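Local coordinates for DNA damage response protein Rtt109, putative (Neosartorya fumigata, PDB 5ZB9) that probably transfers an acetyl group from acetyl-CoA to lysine side chains of histones, histone H3 among them, at residues F215-R218 with G219-I223; R163-I166 with K167-R171; D174-L177 with R178-P182. All coordinates share one frame; numbering follows the deposited sequence.

Contact 1 (F215-R218 with G219-I223); sequences FETR and GFFPI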
ATOM      1  N   PHE A 215       5.846   3.486  23.602  1.00 28.61           N
ATOM      2  CA  PHE A 215       7.281   3.209  23.718  1.00 31.17           C
ATOM      3  C   PHE A 215       7.681   1.987  22.901  1.00 27.67           C
ATOM      4  O   PHE A 215       8.632   2.048  22.123  1.00 26.33           O
ATOM      5  CB  PHE A 215       7.678   3.047  25.190  1.00 28.19           C
ATOM      6  CG  PHE A 215       7.178   4.160  26.047  1.00 39.06           C
ATOM      7  CD1 PHE A 215       7.815   5.392  26.036  1.00 44.22           C
ATOM      8  CD2 PHE A 215       6.027   4.006  26.807  1.00 43.38           C
ATOM      9  CE1 PHE A 215       7.330   6.445  26.796  1.00 47.77           C
ATOM     10  CE2 PHE A 215       5.536   5.054  27.574  1.00 49.54           C
ATOM     11  CZ  PHE A 215       6.188   6.276  27.564  1.00 53.42           C
ATOM     12  N   GLU A 216       6.947   0.889  23.048  1.00 23.69           N
ATOM     13  CA  GLU A 216       7.248  -0.307  22.270  1.00 24.17           C
ATOM     14  C   GLU A 216       7.057  -0.061  20.759  1.00 26.10           C
ATOM     15  O   GLU A 216       7.825  -0.562  19.942  1.00 24.19           O
ATOM     16  CB  GLU A 216       6.386  -1.484  22.743  1.00 23.21           C
ATOM     17  CG  GLU A 216       6.604  -2.763  21.948  1.00 22.95           C
ATOM     18  CD  GLU A 216       5.927  -3.983  22.557  1.00 29.48           C
ATOM     19  OE1 GLU A 216       4.814  -3.852  23.121  1.00 27.15           O
ATOM     20  OE2 GLU A 216       6.513  -5.084  22.458  1.00 27.83           O
ATOM     21  N   THR A 217       6.049   0.726  20.395  1.00 25.03           N
ATOM     22  CA  THR A 217       5.784   1.036  18.988  1.00 19.68           C
ATOM     23  C   THR A 217       6.955   1.752  18.318  1.00 23.69           C
ATOM     24  O   THR A 217       7.200   1.556  17.131  1.00 26.37           O
ATOM     25  CB  THR A 217       4.517   1.901  18.841  1.00 20.25           C
ATOM     26  OG1 THR A 217       3.398   1.205  19.403  1.00 21.43           O
ATOM     27  CG2 THR A 217       4.226   2.198  17.395  1.00 15.44           C
ATOM     28  N   ARG A 218       7.688   2.574  19.067  1.00 26.65           N
ATOM     29  CA  ARG A 218       8.860   3.251  18.502  1.00 25.80           C
ATOM     30  C   ARG A 218       9.947   2.238  18.144  1.00 26.98           C
ATOM     31  O   ARG A 218      10.835   2.521  17.335  1.00 28.59           O
ATOM     32  CB  ARG A 218       9.415   4.306  19.467  1.00 29.75           C
ATOM     33  CG  ARG A 218       8.488   5.493  19.683  1.00 37.84           C
ATOM     34  CD  ARG A 218       9.058   6.495  20.689  1.00 53.19           C
ATOM     35  NE  ARG A 218      10.228   7.200  20.170  1.00 63.34           N
ATOM     36  CZ  ARG A 218      11.483   6.927  20.514  1.00 66.93           C
ATOM     37  NH1 ARG A 218      11.741   5.969  21.394  1.00 62.61           N
ATOM     38  NH2 ARG A 218      12.484   7.619  19.984  1.00 63.56           N
ATOM     39  N   GLY A 219       9.867   1.048  18.729  1.00 22.63           N
ATOM     40  CA  GLY A 219      10.785  -0.019  18.377  1.00 22.84           C
ATOM     41  C   GLY A 219      10.663  -0.426  16.919  1.00 25.94           C
ATOM     42  O   GLY A 219      11.579  -1.018  16.356  1.00 27.54           O
ATOM     43  N   PHE A 220       9.531  -0.108  16.295  1.00 20.20           N
ATOM     44  CA  PHE A 220       9.320  -0.490  14.908  1.00 19.37           C
ATOM     45  C   PHE A 220       9.869   0.560  13.946  1.00 22.70           C
ATOM     46  O   PHE A 220      10.095   0.266  12.772  1.00 18.01           O
ATOM     47  CB  PHE A 220       7.834  -0.726  14.630  1.00 20.72           C
ATOM     48  CG  PHE A 220       7.244  -1.865  15.410  1.00 20.84           C
ATOM     49  CD1 PHE A 220       7.630  -3.174  15.152  1.00 23.57           C
ATOM     50  CD2 PHE A 220       6.298  -1.631  16.397  1.00 17.95           C
ATOM     51  CE1 PHE A 220       7.091  -4.230  15.877  1.00 22.77           C
ATOM     52  CE2 PHE A 220       5.757  -2.681  17.125  1.00 22.57           C
ATOM     53  CZ  PHE A 220       6.159  -3.985  16.863  1.00 21.46           C
ATOM     54  N   PHE A 221      10.079   1.779  14.443  1.00 19.14           N
ATOM     55  CA  PHE A 221      10.562   2.875  13.602  1.00 23.31           C
ATOM     56  C   PHE A 221      11.977   2.594  13.089  1.00 18.30           C
ATOM     57  O   PHE A 221      12.773   1.977  13.784  1.00 24.05           O
ATOM     58  CB  PHE A 221      10.556   4.209  14.371  1.00 20.90           C
ATOM     59  CG  PHE A 221       9.183   4.691  14.783  1.00 25.70           C
ATOM     60  CD1 PHE A 221       8.031   4.066  14.329  1.00 19.18           C
ATOM     61  CD2 PHE A 221       9.052   5.790  15.628  1.00 22.60           C
ATOM     62  CE1 PHE A 221       6.780   4.525  14.714  1.00 19.81           C
ATOM     63  CE2 PHE A 221       7.802   6.250  16.017  1.00 19.78           C
ATOM     64  CZ  PHE A 221       6.670   5.624  15.561  1.00 20.88           C
ATOM     65  N   PRO A 222      12.304   3.067  11.877  1.00 22.24           N
ATOM     66  CA  PRO A 222      13.688   2.962  11.386  1.00 24.23           C
ATOM     67  C   PRO A 222      14.664   3.777  12.251  1.00 25.69           C
ATOM     68  O   PRO A 222      14.253   4.774  12.845  1.00 24.31           O
ATOM     69  CB  PRO A 222      13.612   3.540   9.967  1.00 17.82           C
ATOM     70  CG  PRO A 222      12.152   3.616   9.636  1.00 22.82           C
ATOM     71  CD  PRO A 222      11.417   3.746  10.918  1.00 19.50           C
ATOM     72  N   ILE A 223      15.933   3.376  12.303  1.00 23.83           N
ATOM     73  CA  ILE A 223      16.913   4.042  13.170  1.00 25.60           C
ATOM     74  C   ILE A 223      17.137   5.506  12.769  1.00 24.46           C
ATOM     75  O   ILE A 223      17.548   6.330  13.590  1.00 25.04           O
ATOM     76  CB  ILE A 223      18.270   3.274  13.186  1.00 29.14           C
ATOM     77  CG1 ILE A 223      19.259   3.912  14.176  1.00 34.87           C
ATOM     78  CG2 ILE A 223      18.869   3.173  11.790  1.00 19.23           C
ATOM     79  CD1 ILE A 223      18.713   4.063  15.601  1.00 32.75           C
TER
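Phe221 folds its ring back against Arg218 at the close of a type I beta turn, Arg218 to Phe221, that follows the short, weakly bonded helix 214-218. Three backbone bonds of the i to i+3 kind carry the chain through this exit. Gly219 N reaches Glu216 O at 2.9 Å, Phe220 N reaches Thr217 O with an N-H...O angle of 161°, and Phe221 N closes the turn on Arg218 O at 3.1 Å. Each donor stands well above the plane of its carbonyl. The polar side chains turn to other parts of the chain: Glu216, on the more open side, spends its carboxylate on a salt bridge with Arg163, and Thr217 OG1 bonds to Asp213 O.

Two aromatic rings make the remaining contacts. Phe220 packs on Leu207 and on Ile166 of helix 162-177, where a large, wholly apolar group fits the buried side; the Thr217 carbonyl lies obliquely to its ring, with Thr217 O 3.4 Å from Phe220 CD2. Phe221 CG sits beside the backbone N (chi1 -64°), which brings one ring face over Arg218. There Arg218 CA makes a CH-pi contact, 4.0 Å from the ring centroid and 15° off the normal, while Arg218 CG touches Phe221 CE2 at 3.8 Å.

Contact 2 (R163-I166 with K167-R171); sequences RGLI and KWWCR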
ATOM      1  N   ARG A 163       6.422  -8.952  13.737  1.00 22.08           N
ATOM      2  CA  ARG A 163       7.284  -7.849  14.146  1.00 21.86           C
ATOM      3  C   ARG A 163       8.319  -7.542  13.074  1.00 22.88           C
ATOM      4  O   ARG A 163       8.615  -6.384  12.811  1.00 25.98           O
ATOM      5  CB  ARG A 163       7.970  -8.153  15.481  1.00 27.13           C
ATOM      6  CG  ARG A 163       7.031  -8.098  16.669  1.00 30.75           C
ATOM      7  CD  ARG A 163       7.719  -8.478  17.973  1.00 28.05           C
ATOM      8  NE  ARG A 163       6.742  -8.659  19.045  1.00 32.33           N
ATOM      9  CZ  ARG A 163       6.419  -7.718  19.931  1.00 40.19           C
ATOM     10  NH1 ARG A 163       7.012  -6.527  19.880  1.00 30.32           N
ATOM     11  NH2 ARG A 163       5.510  -7.970  20.877  1.00 38.52           N
ATOM     12  N   GLY A 164       8.864  -8.579  12.451  1.00 25.70           N
ATOM     13  CA  GLY A 164       9.832  -8.390  11.389  1.00 19.73           C
ATOM     14  C   GLY A 164       9.231  -7.722  10.170  1.00 23.68           C
ATOM     15  O   GLY A 164       9.879  -6.885   9.530  1.00 24.13           O
ATOM     16  N   LEU A 165       7.993  -8.085   9.843  1.00 23.18           N
ATOM     17  CA  LEU A 165       7.311  -7.500   8.690  1.00 21.79           C
ATOM     18  C   LEU A 165       6.986  -6.023   8.903  1.00 23.81           C
ATOM     19  O   LEU A 165       7.126  -5.210   7.985  1.00 21.00           O
ATOM     20  CB  LEU A 165       6.035  -8.268   8.375  1.00 26.31           C
ATOM     21  CG  LEU A 165       6.232  -9.318   7.291  1.00 33.23           C
ATOM     22  CD1 LEU A 165       4.995 -10.190   7.152  1.00 35.58           C
ATOM     23  CD2 LEU A 165       6.585  -8.647   5.973  1.00 21.50           C
ATOM     24  N   ILE A 166       6.552  -5.678  10.110  1.00 18.77           N
ATOM     25  CA  ILE A 166       6.291  -4.283  10.434  1.00 19.60           C
ATOM     26  C   ILE A 166       7.572  -3.440  10.306  1.00 20.94           C
ATOM     27  O   ILE A 166       7.547  -2.369   9.698  1.00 19.41           O
ATOM     28  CB  ILE A 166       5.682  -4.142  11.844  1.00 18.22           C
ATOM     29  CG1 ILE A 166       4.329  -4.856  11.904  1.00 15.22           C
ATOM     30  CG2 ILE A 166       5.508  -2.672  12.219  1.00 15.17           C
ATOM     31  CD1 ILE A 166       3.822  -5.103  13.323  1.00 17.84           C
ATOM     32  N   LYS A 167       8.695  -3.919  10.838  1.00 19.11           N
ATOM     33  CA  LYS A 167       9.947  -3.179  10.691  1.00 19.38           C
ATOM     34  C   LYS A 167      10.368  -3.102   9.233  1.00 20.62           C
ATOM     35  O   LYS A 167      10.884  -2.076   8.783  1.00 20.05           O
ATOM     36  CB  LYS A 167      11.067  -3.806  11.516  1.00 19.21           C
ATOM     37  CG  LYS A 167      10.864  -3.661  13.005  1.00 25.23           C
ATOM     38  CD  LYS A 167      11.967  -4.352  13.792  1.00 29.31           C
ATOM     39  CE  LYS A 167      11.558  -4.491  15.257  1.00 45.09           C
ATOM     40  NZ  LYS A 167      12.625  -5.075  16.123  1.00 54.61           N
ATOM     41  N   TRP A 168      10.133  -4.185   8.495  1.00 19.95           N
ATOM     42  CA  TRP A 168      10.525  -4.252   7.087  1.00 19.73           C
ATOM     43  C   TRP A 168       9.779  -3.200   6.265  1.00 19.19           C
ATOM     44  O   TRP A 168      10.384  -2.436   5.515  1.00 17.85           O
ATOM     45  CB  TRP A 168      10.262  -5.658   6.531  1.00 19.63           C
ATOM     46  CG  TRP A 168      10.805  -5.913   5.149  1.00 23.62           C
ATOM     47  CD1 TRP A 168      12.079  -6.290   4.818  1.00 18.88           C
ATOM     48  CD2 TRP A 168      10.081  -5.825   3.907  1.00 19.37           C
ATOM     49  NE1 TRP A 168      12.190  -6.437   3.452  1.00 20.06           N
ATOM     50  CE2 TRP A 168      10.980  -6.159   2.873  1.00 14.30           C
ATOM     51  CE3 TRP A 168       8.766  -5.496   3.576  1.00 16.36           C
ATOM     52  CZ2 TRP A 168      10.604  -6.177   1.538  1.00 19.98           C
ATOM     53  CZ3 TRP A 168       8.389  -5.514   2.240  1.00 17.78           C
ATOM     54  CH2 TRP A 168       9.304  -5.854   1.239  1.00 20.60           C
ATOM     55  N   TRP A 169       8.463  -3.154   6.430  1.00 16.75           N
ATOM     56  CA  TRP A 169       7.637  -2.219   5.682  1.00 19.00           C
ATOM     57  C   TRP A 169       7.950  -0.771   6.032  1.00 18.02           C
ATOM     58  O   TRP A 169       7.886   0.100   5.174  1.00 17.80           O
ATOM     59  CB  TRP A 169       6.152  -2.512   5.911  1.00 18.88           C
ATOM     60  CG  TRP A 169       5.630  -3.578   4.995  1.00 20.92           C
ATOM     61  CD1 TRP A 169       5.149  -4.805   5.350  1.00 19.36           C
ATOM     62  CD2 TRP A 169       5.561  -3.516   3.566  1.00 18.41           C
ATOM     63  NE1 TRP A 169       4.770  -5.501   4.231  1.00 21.26           N
ATOM     64  CE2 TRP A 169       5.009  -4.730   3.125  1.00 21.19           C
ATOM     65  CE3 TRP A 169       5.906  -2.544   2.620  1.00 17.25           C
ATOM     66  CZ2 TRP A 169       4.788  -4.999   1.775  1.00 23.41           C
ATOM     67  CZ3 TRP A 169       5.689  -2.809   1.289  1.00 14.62           C
ATOM     68  CH2 TRP A 169       5.140  -4.027   0.875  1.00 20.08           C
ATOM     69  N   CYS A 170       8.300  -0.507   7.285  1.00 19.69           N
ATOM     70  CA  CYS A 170       8.727   0.844   7.641  1.00 20.16           C
ATOM     71  C   CYS A 170      10.024   1.215   6.913  1.00 20.95           C
ATOM     72  O   CYS A 170      10.181   2.361   6.492  1.00 22.39           O
ATOM     73  CB  CYS A 170       8.894   0.980   9.153  1.00 18.90           C
ATOM     74  SG  CYS A 170       7.320   0.872  10.045  1.00 19.42           S
ATOM     75  N   ARG A 171      10.932   0.251   6.732  1.00 18.44           N
ATOM     76  CA  ARG A 171      12.185   0.508   6.028  0.50 18.16           C
ATOM     77  C   ARG A 171      11.937   0.721   4.537  1.00 17.80           C
ATOM     78  O   ARG A 171      12.694   1.407   3.867  1.00 21.60           O
ATOM     79  CB  ARG A 171      13.178  -0.636   6.253  0.50 20.33           C
ATOM     80  CG  ARG A 171      13.795  -0.673   7.654  0.50 20.07           C
ATOM     81  CD  ARG A 171      14.899  -1.723   7.749  0.50 22.46           C
ATOM     82  NE  ARG A 171      14.379  -3.072   7.542  0.50 24.66           N
ATOM     83  CZ  ARG A 171      14.127  -3.939   8.519  0.50 19.14           C
ATOM     84  NH1 ARG A 171      13.643  -5.137   8.229  0.50 15.30           N
ATOM     85  NH2 ARG A 171      14.365  -3.606   9.782  0.50 21.63           N
TER
HETATM   86  O   HOH W   1      12.781  -6.895   9.674  1.00 28.58           O
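Residues 163-166 run straight into 167-171 as one alpha-helix, each carbonyl of the first segment meeting an amide four residues on. The bonds Lys167 N to Arg163 O and Trp169 N to Leu165 O are nearly straight, both with N-H...O angles of 167°. Cys170 N to Ile166 O follows at 3.1 Å. Gly164 O has two donors, the backbone N of Trp168 at 2.9 Å and a water. Gly164 itself presents only backbone here.

This helix, 162-177, packs against the central sheet of the acetyltransferase and carries Trp168 and Arg171, two residues of the CoA site, although no CoA is bound in this model. Trp168 CG lies anti to the backbone N (chi1 -172°), which swings the indole toward Leu112, Arg113 and Ser116 of helix 111-127. Trp169 takes the other course, its CG beside the backbone N, and packs onto Val91, Ala94, Leu138 and Ala140 of the sheet, where a broad, largely apolar indole suits the buried position. The two indoles still meet in a T-shaped (edge-to-face) arrangement: Trp168 CZ3 lies 3.5 Å above the plane of the Trp169 ring, over its centre. Leu165 runs alongside Trp169, pointing the same way, with Leu165 CD2 4.1 Å from Trp169 CD1. Branched Ile166 packs against Ala140, while Lys167 stretches its methylenes past the Arg163 carbonyl, Lys167 CG lying 3.5 Å from Arg163 O.

Contact 3 (D174-L177 with R178-P182); sequences DPIL and REYEP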
ATOM      1  N   ASP A 174      10.483   4.431   4.609  1.00 22.12           N
ATOM      2  CA  ASP A 174      11.367   5.490   5.120  1.00 21.83           C
ATOM      3  C   ASP A 174      12.034   6.353   4.028  1.00 21.56           C
ATOM      4  O   ASP A 174      11.983   7.576   4.113  1.00 23.56           O
ATOM      5  CB  ASP A 174      12.440   4.887   6.039  1.00 19.28           C
ATOM      6  CG  ASP A 174      13.076   5.919   6.962  1.00 22.53           C
ATOM      7  OD1 ASP A 174      12.345   6.762   7.519  1.00 25.73           O
ATOM      8  OD2 ASP A 174      14.308   5.891   7.140  1.00 24.31           O
ATOM      9  N   PRO A 175      12.645   5.735   2.992  1.00 25.75           N
ATOM     10  CA  PRO A 175      13.285   6.593   1.982  1.00 21.59           C
ATOM     11  C   PRO A 175      12.291   7.390   1.141  1.00 24.86           C
ATOM     12  O   PRO A 175      12.631   8.471   0.654  1.00 29.44           O
ATOM     13  CB  PRO A 175      14.050   5.596   1.105  1.00 19.75           C
ATOM     14  CG  PRO A 175      14.197   4.383   1.937  1.00 20.28           C
ATOM     15  CD  PRO A 175      12.942   4.314   2.746  1.00 22.56           C
ATOM     16  N   ILE A 176      11.084   6.868   0.960  1.00 21.56           N
ATOM     17  CA  ILE A 176      10.060   7.632   0.263  1.00 25.94           C
ATOM     18  C   ILE A 176       9.709   8.846   1.097  1.00 28.10           C
ATOM     19  O   ILE A 176       9.682   9.973   0.597  1.00 28.89           O
ATOM     20  CB  ILE A 176       8.793   6.817   0.012  1.00 22.48           C
ATOM     21  CG1 ILE A 176       9.134   5.513  -0.693  1.00 25.06           C
ATOM     22  CG2 ILE A 176       7.802   7.625  -0.805  1.00 16.76           C
ATOM     23  CD1 ILE A 176       7.921   4.703  -1.073  1.00 25.23           C
ATOM     24  N   LEU A 177       9.448   8.586   2.377  1.00 26.15           N
ATOM     25  CA  LEU A 177       9.123   9.612   3.357  1.00 22.57           C
ATOM     26  C   LEU A 177      10.145  10.744   3.334  1.00 26.82           C
ATOM     27  O   LEU A 177       9.787  11.915   3.336  1.00 25.59           O
ATOM     28  CB  LEU A 177       9.046   8.987   4.760  1.00 18.32           C
ATOM     29  CG  LEU A 177       9.111   9.890   6.002  1.00 19.50           C
ATOM     30  CD1 LEU A 177       7.885  10.771   6.147  1.00 15.38           C
ATOM     31  CD2 LEU A 177       9.315   9.052   7.256  1.00 18.46           C
ATOM     32  N   ARG A 178      11.422  10.383   3.280  1.00 22.78           N
ATOM     33  CA  ARG A 178      12.481  11.354   3.490  1.00 25.28           C
ATOM     34  C   ARG A 178      12.934  12.078   2.224  1.00 30.02           C
ATOM     35  O   ARG A 178      13.911  12.816   2.248  1.00 30.46           O
ATOM     36  CB  ARG A 178      13.665  10.668   4.165  1.00 22.17           C
ATOM     37  CG  ARG A 178      13.317  10.250   5.572  1.00 23.75           C
ATOM     38  CD  ARG A 178      14.493   9.698   6.312  1.00 21.64           C
ATOM     39  NE  ARG A 178      14.079   9.132   7.590  1.00 23.08           N
ATOM     40  CZ  ARG A 178      13.896   9.845   8.691  1.00 25.76           C
ATOM     41  NH1 ARG A 178      14.095  11.157   8.671  1.00 24.80           N
ATOM     42  NH2 ARG A 178      13.516   9.246   9.815  1.00 22.62           N
ATOM     43  N   GLU A 179      12.215  11.872   1.125  1.00 31.61           N
ATOM     44  CA  GLU A 179      12.395  12.694  -0.062  1.00 31.79           C
ATOM     45  C   GLU A 179      11.582  13.975   0.072  1.00 35.13           C
ATOM     46  O   GLU A 179      11.712  14.889  -0.736  1.00 39.53           O
ATOM     47  CB  GLU A 179      11.983  11.932  -1.323  1.00 35.40           C
ATOM     48  CG  GLU A 179      13.090  11.044  -1.883  1.00 41.93           C
ATOM     49  CD  GLU A 179      14.365  11.822  -2.192  1.00 61.84           C
ATOM     50  OE1 GLU A 179      15.279  11.841  -1.333  1.00 64.45           O
ATOM     51  OE2 GLU A 179      14.452  12.419  -3.294  1.00 66.02           O
ATOM     52  N   TYR A 180      10.743  14.030   1.104  1.00 33.25           N
ATOM     53  CA  TYR A 180       9.854  15.162   1.336  1.00 27.94           C
ATOM     54  C   TYR A 180      10.267  15.948   2.570  1.00 29.88           C
ATOM     55  O   TYR A 180      11.042  15.467   3.399  1.00 33.65           O
ATOM     56  CB  TYR A 180       8.413  14.685   1.483  1.00 29.44           C
ATOM     57  CG  TYR A 180       7.881  13.989   0.252  1.00 30.18           C
ATOM     58  CD1 TYR A 180       7.961  12.609   0.118  1.00 27.84           C
ATOM     59  CD2 TYR A 180       7.300  14.714  -0.777  1.00 26.99           C
ATOM     60  CE1 TYR A 180       7.478  11.974  -1.009  1.00 26.48           C
ATOM     61  CE2 TYR A 180       6.819  14.090  -1.903  1.00 27.13           C
ATOM     62  CZ  TYR A 180       6.909  12.720  -2.018  1.00 30.60           C
ATOM     63  OH  TYR A 180       6.421  12.099  -3.152  1.00 37.34           O
ATOM     64  N   GLU A 181       9.741  17.159   2.691  1.00 31.77           N
ATOM     65  CA  GLU A 181      10.115  18.038   3.793  1.00 35.26           C
ATOM     66  C   GLU A 181       9.475  17.613   5.110  1.00 33.59           C
ATOM     67  O   GLU A 181       8.348  17.113   5.125  1.00 30.54           O
ATOM     68  CB  GLU A 181       9.727  19.482   3.469  1.00 35.77           C
ATOM     69  CG  GLU A 181      10.552  20.086   2.358  1.00 46.32           C
ATOM     70  CD  GLU A 181      12.042  19.959   2.616  1.00 52.09           C
ATOM     71  OE1 GLU A 181      12.533  20.569   3.592  1.00 51.78           O
ATOM     72  OE2 GLU A 181      12.719  19.237   1.849  1.00 55.17           O
ATOM     73  N   PRO A 182      10.199  17.804   6.222  1.00 32.18           N
ATOM     74  CA  PRO A 182       9.642  17.549   7.555  1.00 30.00           C
ATOM     75  C   PRO A 182       8.436  18.430   7.838  1.00 35.12           C
ATOM     76  O   PRO A 182       8.277  19.481   7.222  1.00 42.56           O
ATOM     77  CB  PRO A 182      10.799  17.895   8.499  1.00 26.85           C
ATOM     78  CG  PRO A 182      12.020  17.737   7.671  1.00 33.51           C
ATOM     79  CD  PRO A 182      11.627  18.161   6.281  1.00 28.53           C
TER
HETATM   80  O   HOH W   2      15.256   9.384   0.471  1.00 27.95           O
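Asp174 OD1 is gripped by two donors, Arg178 NE at 2.9 Å and the indole NE1 of Trp235. The Arg178 bond is part of a salt bridge one helical turn long; NE approaches on the syn side of OD1, 34° out of the carboxylate plane, and also makes a weak bond to Asp174 OD2, which Thr224 OG1 holds more firmly. Carboxylate and guanidinium planes stand 81° apart, so the pair does not form the flat, two-pronged bridge. With its chain extended from CG to NE, Arg178 carries NH1 onward to a second acid, Asp228.

Arg178 N still bonds to Asp174 O at 3.0 Å, in the helical pattern. Arg178 then leaves helical angles, and a type I turn from Leu177 to Tyr180 ends helix 162-177, closed by Tyr180 N to Leu177 O at 3.2 Å. Ile176 O lies at the edge of the Tyr180 ring, 3.2 Å from Tyr180 CD1. The apolar branches of Ile176 and Leu177 suit a site lined by Leu321 and, for Leu177, Ala203 and Ala205. On the outer side, a water joins Pro175 O to Glu179 OE1.

With Trp235 NE1 and Thr224 OG1 on its two oxygens and Arg178 NE reaching both, the buried carboxylate is probably kept ionised.

How the contacts relate
Contacts 2 and 3 share helix 162-177, the first in its earlier turns and the second at its C-terminal end; contact 1 lies at the short helix 214-218 beside it. Contact 2 is the innermost, its centre about 13 Å from the centre of the chain, against about 16 Å for contact 3 and 20 Å for contact 1. In contact 2 regular alpha-helical bonding presents aromatic rings to the sheet and the CoA site, whereas contacts 1 and 3 are built on type I turns, one using ring packing and the other a salt bridge anchored on a buried aspartate. Phe220 O packs on Cys170 CB and Pro222 on Asp174, so residues 219-223 lie along the helix.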